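Local coordinates for diguanylate cyclase with PAS/PAC sensor (Marinobacter aquaeolei, PDB 3H9W), which probably synthesises cyclic di-GMP from two GTP molecules through its GGDEF domain, this chain being the N-terminal PAS sensor domain, at residues A[3-12]-A[96-104]. Sequence-based numbering, arbitrary orientation.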
ATOM      1  N   LYS A   3      -9.377   2.989  -6.052  1.00 33.37           N
ATOM      2  CA  LYS A   3      -8.712   2.445  -7.273  1.00 41.84           C
ATOM      3  C   LYS A   3      -7.615   1.463  -6.879  1.00 34.34           C
ATOM      4  O   LYS A   3      -7.382   0.471  -7.570  1.00 40.89           O
ATOM      5  CB  LYS A   3      -8.114   3.585  -8.110  1.00 41.69           C
ATOM      6  CG  LYS A   3      -7.043   4.403  -7.394  1.00 50.91           C
ATOM      7  CD  LYS A   3      -5.684   4.269  -8.078  1.00 51.30           C
ATOM      8  CE  LYS A   3      -4.617   5.131  -7.409  1.00 54.93           C
ATOM      9  NZ  LYS A   3      -4.316   4.701  -6.016  1.00 46.73           N
ATOM     10  N   ALA A   4      -6.939   1.746  -5.769  1.00 30.69           N
ATOM     11  CA  ALA A   4      -5.876   0.871  -5.283  1.00 25.90           C
ATOM     12  C   ALA A   4      -6.476  -0.493  -4.969  1.00 25.12           C
ATOM     13  O   ALA A   4      -7.610  -0.593  -4.510  1.00 30.41           O
ATOM     14  CB  ALA A   4      -5.241   1.458  -4.037  1.00 28.54           C
ATOM     15  N   ILE A   5      -5.713  -1.546  -5.226  1.00 28.11           N
ATOM     16  CA  ILE A   5      -6.186  -2.895  -4.975  1.00 20.69           C
ATOM     17  C   ILE A   5      -5.394  -3.511  -3.842  1.00 17.79           C
ATOM     18  O   ILE A   5      -4.206  -3.802  -3.991  1.00 18.90           O
ATOM     19  CB  ILE A   5      -6.017  -3.785  -6.221  1.00 21.31           C
ATOM     20  CG1 ILE A   5      -6.740  -3.147  -7.410  1.00 31.22           C
ATOM     21  CG2 ILE A   5      -6.582  -5.169  -5.944  1.00 25.58           C
ATOM     22  CD1 ILE A   5      -6.319  -3.705  -8.751  1.00 24.36           C
ATOM     23  N   PRO A   6      -6.038  -3.710  -2.684  1.00 19.79           N
ATOM     24  CA  PRO A   6      -5.362  -4.301  -1.531  1.00 17.92           C
ATOM     25  C   PRO A   6      -5.239  -5.811  -1.686  1.00 19.42           C
ATOM     26  O   PRO A   6      -6.087  -6.448  -2.313  1.00 19.71           O
ATOM     27  CB  PRO A   6      -6.272  -3.909  -0.368  1.00 20.73           C
ATOM     28  CG  PRO A   6      -7.637  -3.977  -0.999  1.00 22.08           C
ATOM     29  CD  PRO A   6      -7.412  -3.295  -2.339  1.00 25.75           C
ATOM     30  N   TRP A   7      -4.171  -6.374  -1.133  1.00 17.94           N
ATOM     31  CA  TRP A   7      -3.963  -7.816  -1.191  1.00 22.45           C
ATOM     32  C   TRP A   7      -2.997  -8.256  -0.097  1.00 20.22           C
ATOM     33  O   TRP A   7      -2.259  -7.441   0.467  1.00 22.00           O
ATOM     34  CB  TRP A   7      -3.413  -8.236  -2.558  1.00 19.85           C
ATOM     35  CG  TRP A   7      -2.116  -7.591  -2.897  1.00 18.90           C
ATOM     36  CD1 TRP A   7      -1.929  -6.443  -3.614  1.00 14.29           C
ATOM     37  CD2 TRP A   7      -0.816  -8.017  -2.470  1.00 27.05           C
ATOM     38  NE1 TRP A   7      -0.587  -6.124  -3.658  1.00 21.14           N
ATOM     39  CE2 TRP A   7       0.115  -7.075  -2.962  1.00 18.00           C
ATOM     40  CE3 TRP A   7      -0.348  -9.105  -1.718  1.00 20.51           C
ATOM     41  CZ2 TRP A   7       1.482  -7.182  -2.722  1.00 17.74           C
ATOM     42  CZ3 TRP A   7       1.013  -9.213  -1.479  1.00 25.38           C
ATOM     43  CH2 TRP A   7       1.916  -8.254  -1.983  1.00 25.27           C
ATOM     44  N   LYS A   8      -3.010  -9.552   0.189  1.00 20.28           N
ATOM     45  CA  LYS A   8      -2.146 -10.145   1.195  1.00 21.11           C
ATOM     46  C   LYS A   8      -1.858 -11.573   0.774  1.00 23.14           C
ATOM     47  O   LYS A   8      -2.739 -12.263   0.246  1.00 22.99           O
ATOM     48  CB  LYS A   8      -2.815 -10.154   2.569  1.00 29.36           C
ATOM     49  CG  LYS A   8      -1.936 -10.748   3.668  1.00 34.55           C
ATOM     50  CD  LYS A   8      -2.678 -10.839   4.992  1.00 39.86           C
ATOM     51  CE  LYS A   8      -1.769 -11.343   6.106  1.00 41.73           C
ATOM     52  NZ  LYS A   8      -2.488 -11.419   7.405  1.00 42.59           N
ATOM     53  N   ILE A   9      -0.624 -12.002   1.004  1.00 19.62           N
ATOM     54  CA  ILE A   9      -0.177 -13.347   0.659  1.00 24.24           C
ATOM     55  C   ILE A   9       0.399 -14.063   1.876  1.00 27.90           C
ATOM     56  O   ILE A   9       1.231 -13.508   2.596  1.00 30.91           O
ATOM     57  CB  ILE A   9       0.931 -13.315  -0.421  1.00 25.99           C
ATOM     58  CG1 ILE A   9       0.346 -12.914  -1.775  1.00 24.49           C
ATOM     59  CG2 ILE A   9       1.613 -14.682  -0.510  1.00 25.29           C
ATOM     60  CD1 ILE A   9      -0.411 -14.013  -2.461  1.00 47.04           C
ATOM     61  N   ASN A  10      -0.045 -15.293   2.101  1.00 30.35           N
ATOM     62  CA  ASN A  10       0.459 -16.103   3.207  1.00 28.47           C
ATOM     63  C   ASN A  10       1.798 -16.635   2.710  1.00 26.89           C
ATOM     64  O   ASN A  10       1.848 -17.389   1.745  1.00 26.53           O
ATOM     65  CB  ASN A  10      -0.510 -17.259   3.493  1.00 32.31           C
ATOM     66  CG  ASN A  10      -0.014 -18.186   4.587  1.00 42.94           C
ATOM     67  OD1 ASN A  10       0.980 -18.890   4.418  1.00 51.20           O
ATOM     68  ND2 ASN A  10      -0.704 -18.185   5.718  1.00 43.03           N
ATOM     69  N   TRP A  11       2.880 -16.225   3.361  1.00 27.72           N
ATOM     70  CA  TRP A  11       4.220 -16.626   2.962  1.00 33.08           C
ATOM     71  C   TRP A  11       4.446 -18.137   2.922  1.00 33.64           C
ATOM     72  O   TRP A  11       5.060 -18.652   1.987  1.00 32.02           O
ATOM     73  CB  TRP A  11       5.249 -15.973   3.886  1.00 32.81           C
ATOM     74  CG  TRP A  11       6.670 -16.296   3.536  1.00 40.44           C
ATOM     75  CD1 TRP A  11       7.546 -17.052   4.265  1.00 40.81           C
ATOM     76  CD2 TRP A  11       7.384 -15.868   2.369  1.00 33.38           C
ATOM     77  NE1 TRP A  11       8.761 -17.119   3.624  1.00 41.10           N
ATOM     78  CE2 TRP A  11       8.687 -16.404   2.458  1.00 34.86           C
ATOM     79  CE3 TRP A  11       7.048 -15.086   1.256  1.00 33.68           C
ATOM     80  CZ2 TRP A  11       9.658 -16.180   1.475  1.00 36.27           C
ATOM     81  CZ3 TRP A  11       8.013 -14.864   0.279  1.00 29.26           C
ATOM     82  CH2 TRP A  11       9.304 -15.412   0.395  1.00 33.74           C
ATOM     83  N   GLN A  12       3.943 -18.844   3.926  1.00 32.73           N
ATOM     84  CA  GLN A  12       4.123 -20.293   4.000  1.00 36.61           C
ATOM     85  C   GLN A  12       3.503 -21.045   2.827  1.00 37.39           C
ATOM     86  O   GLN A  12       4.155 -21.882   2.208  1.00 39.87           O
ATOM     87  CB  GLN A  12       3.541 -20.824   5.312  1.00 42.25           C
ATOM     88  CG  GLN A  12       4.080 -22.186   5.710  1.00 58.20           C
ATOM     89  CD  GLN A  12       5.599 -22.212   5.733  1.00 59.69           C
ATOM     90  OE1 GLN A  12       6.238 -21.362   6.359  1.00 61.66           O
ATOM     91  NE2 GLN A  12       6.185 -23.191   5.054  1.00 59.81           N
ATOM     92  N   VAL A  96       9.791 -14.413   8.139  1.00 33.96           N
ATOM     93  CA  VAL A  96       8.814 -13.880   7.191  1.00 35.62           C
ATOM     94  C   VAL A  96       7.509 -14.657   7.334  1.00 36.66           C
ATOM     95  O   VAL A  96       7.491 -15.884   7.243  1.00 37.04           O
ATOM     96  CB  VAL A  96       9.328 -14.003   5.740  1.00 35.72           C
ATOM     97  CG1 VAL A  96       8.274 -13.496   4.766  1.00 35.40           C
ATOM     98  CG2 VAL A  96      10.620 -13.208   5.585  1.00 30.29           C
ATOM     99  N   GLU A  97       6.417 -13.935   7.551  1.00 35.20           N
ATOM    100  CA  GLU A  97       5.119 -14.559   7.745  1.00 36.40           C
ATOM    101  C   GLU A  97       4.117 -14.260   6.634  1.00 36.83           C
ATOM    102  O   GLU A  97       3.304 -15.109   6.271  1.00 34.47           O
ATOM    103  CB  GLU A  97       4.555 -14.108   9.091  1.00 39.95           C
ATOM    104  CG  GLU A  97       3.168 -14.610   9.421  1.00 52.60           C
ATOM    105  CD  GLU A  97       2.767 -14.246  10.835  1.00 59.64           C
ATOM    106  OE1 GLU A  97       2.847 -13.047  11.179  1.00 55.92           O
ATOM    107  OE2 GLU A  97       2.376 -15.155  11.599  1.00 62.78           O
ATOM    108  N   ALA A  98       4.171 -13.052   6.091  1.00 31.05           N
ATOM    109  CA  ALA A  98       3.244 -12.697   5.038  1.00 31.36           C
ATOM    110  C   ALA A  98       3.708 -11.491   4.258  1.00 23.50           C
ATOM    111  O   ALA A  98       4.672 -10.822   4.630  1.00 27.28           O
ATOM    112  CB  ALA A  98       1.867 -12.436   5.625  1.00 24.99           C
ATOM    113  N   LEU A  99       3.008 -11.235   3.158  1.00 23.83           N
ATOM    114  CA  LEU A  99       3.282 -10.099   2.291  1.00 19.41           C
ATOM    115  C   LEU A  99       1.954  -9.355   2.182  1.00 19.93           C
ATOM    116  O   LEU A  99       0.919  -9.965   1.924  1.00 26.84           O
ATOM    117  CB  LEU A  99       3.723 -10.586   0.908  1.00 21.17           C
ATOM    118  CG  LEU A  99       4.948 -11.502   0.854  1.00 25.29           C
ATOM    119  CD1 LEU A  99       5.163 -11.986  -0.578  1.00 24.92           C
ATOM    120  CD2 LEU A  99       6.182 -10.758   1.359  1.00 18.55           C
ATOM    121  N   ILE A 100       1.983  -8.044   2.390  1.00 21.27           N
ATOM    122  CA  ILE A 100       0.773  -7.230   2.327  1.00 24.91           C
ATOM    123  C   ILE A 100       1.060  -5.987   1.498  1.00 21.76           C
ATOM    124  O   ILE A 100       2.122  -5.384   1.628  1.00 23.49           O
ATOM    125  CB  ILE A 100       0.336  -6.759   3.731  1.00 31.53           C
ATOM    126  CG1 ILE A 100       1.424  -5.857   4.324  1.00 33.87           C
ATOM    127  CG2 ILE A 100       0.127  -7.952   4.641  1.00 44.28           C
ATOM    128  CD1 ILE A 100       0.950  -4.965   5.454  1.00 46.74           C
ATOM    129  N   GLY A 101       0.119  -5.590   0.657  1.00 22.02           N
ATOM    130  CA  GLY A 101       0.367  -4.408  -0.137  1.00 22.79           C
ATOM    131  C   GLY A 101      -0.789  -3.982  -0.999  1.00 22.80           C
ATOM    132  O   GLY A 101      -1.946  -4.309  -0.726  1.00 22.48           O
ATOM    133  N   PHE A 102      -0.464  -3.251  -2.058  1.00 15.51           N
ATOM    134  CA  PHE A 102      -1.470  -2.755  -2.984  1.00 14.99           C
ATOM    135  C   PHE A 102      -0.967  -2.858  -4.415  1.00 15.34           C
ATOM    136  O   PHE A 102       0.232  -2.787  -4.666  1.00 18.47           O
ATOM    137  CB  PHE A 102      -1.754  -1.269  -2.729  1.00 17.77           C
ATOM    138  CG  PHE A 102      -2.455  -0.972  -1.436  1.00 20.04           C
ATOM    139  CD1 PHE A 102      -3.828  -1.110  -1.329  1.00 24.18           C
ATOM    140  CD2 PHE A 102      -1.741  -0.508  -0.337  1.00 32.08           C
ATOM    141  CE1 PHE A 102      -4.490  -0.783  -0.137  1.00 30.46           C
ATOM    142  CE2 PHE A 102      -2.391  -0.180   0.860  1.00 29.46           C
ATOM    143  CZ  PHE A 102      -3.767  -0.320   0.950  1.00 29.32           C
HETATM  144  N   MSE A 103      -1.902  -3.016  -5.344  1.00 18.35           N
HETATM  145  CA  MSE A 103      -1.588  -3.024  -6.765  1.00 18.07           C
HETATM  146  C   MSE A 103      -2.254  -1.754  -7.266  1.00 20.97           C
HETATM  147  O   MSE A 103      -3.393  -1.459  -6.904  1.00 21.36           O
HETATM  148  CB  MSE A 103      -2.180  -4.243  -7.468  1.00 14.71           C
HETATM  149  CG  MSE A 103      -1.286  -5.458  -7.432  1.00 26.14           C
HETATM  150 SE   MSE A 103      -2.260  -7.044  -7.929  1.00 33.51          SE
HETATM  151  CE  MSE A 103      -1.291  -8.281  -6.821  1.00 22.45           C
ATOM    152  N   PHE A 104      -1.532  -1.003  -8.090  1.00 18.35           N
ATOM    153  CA  PHE A 104      -2.030   0.259  -8.624  1.00 17.71           C
ATOM    154  C   PHE A 104      -1.993   0.272 -10.143  1.00 22.60           C
ATOM    155  O   PHE A 104      -1.019  -0.178 -10.748  1.00 19.68           O
ATOM    156  CB  PHE A 104      -1.145   1.408  -8.139  1.00 19.39           C
ATOM    157  CG  PHE A 104      -1.109   1.571  -6.649  1.00 25.25           C
ATOM    158  CD1 PHE A 104      -2.115   2.270  -5.991  1.00 30.08           C
ATOM    159  CD2 PHE A 104      -0.058   1.042  -5.902  1.00 23.66           C
ATOM    160  CE1 PHE A 104      -2.073   2.443  -4.608  1.00 25.67           C
ATOM    161  CE2 PHE A 104      -0.007   1.210  -4.518  1.00 21.80           C
ATOM    162  CZ  PHE A 104      -1.017   1.912  -3.872  1.00 23.31           C
TER
HETATM  163  O   HOH W   1       3.238 -17.648   6.903  1.00 36.09           O
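Ile5, Trp7 and Ile9 form hydrogen-bonded antiparallel pairs with Met103, Gly101 and Leu99, each exchanging two backbone bonds. The shortest is Ile9 N to Leu99 O, at 2.7 Å. Pro6, which has no N-H to give, falls at a non-hydrogen-bonded position opposite Phe102, so the ladder loses nothing. The last rung, Trp11 N to Glu97 O (3.1 Å), is approached from above the carbonyl plane; a water donating to the same oxygen also links it to Gln12 N.

Aromatic contacts dominate the side of the sheet bearing Trp7. With CG set between its backbone N and carbonyl carbon (chi1 59°), the indole folds across the partner strand and lies over Gly101, whose CA makes a CH-pi contact with the five-membered ring; a CB here would stand only 3.1 Å from Trp7 CZ2. On the opposite face, CE of the selenomethionine Met103 sits 3.9 Å from the centroid of that ring, its methyl lying over the face while SE stands obliquely behind, a Met-aromatic contact for which a flexible, unbranched side chain is well suited. Replacing Trp7 by an alanine is likely to open a gap between Gly101 and Met103 and to leave the selenomethionine methyl without the ring it rests on. At the far end Val96 CG1 presses on one face of Trp11, 3.4 Å from its five-membered ring centroid, while Leu99 CD1 meets the ring edge.

Apolar packing covers the other side: Pro6 CB touches Phe102 CE1 (3.6 Å), the extended Lys8 chain crosses Ile100 obliquely, CG meeting its CG2, and CE reaches Ala98 CB. Ala4 CB abuts Phe104 CE1 at 3.4 Å, and in the dimer Phe102 and Phe104 meet their own counterparts in the second subunit, Ala4 its Val85.

Pairing the first strand with the last at the centre of a 2-1-5-4-3 antiparallel sheet is the hallmark of the PAS fold.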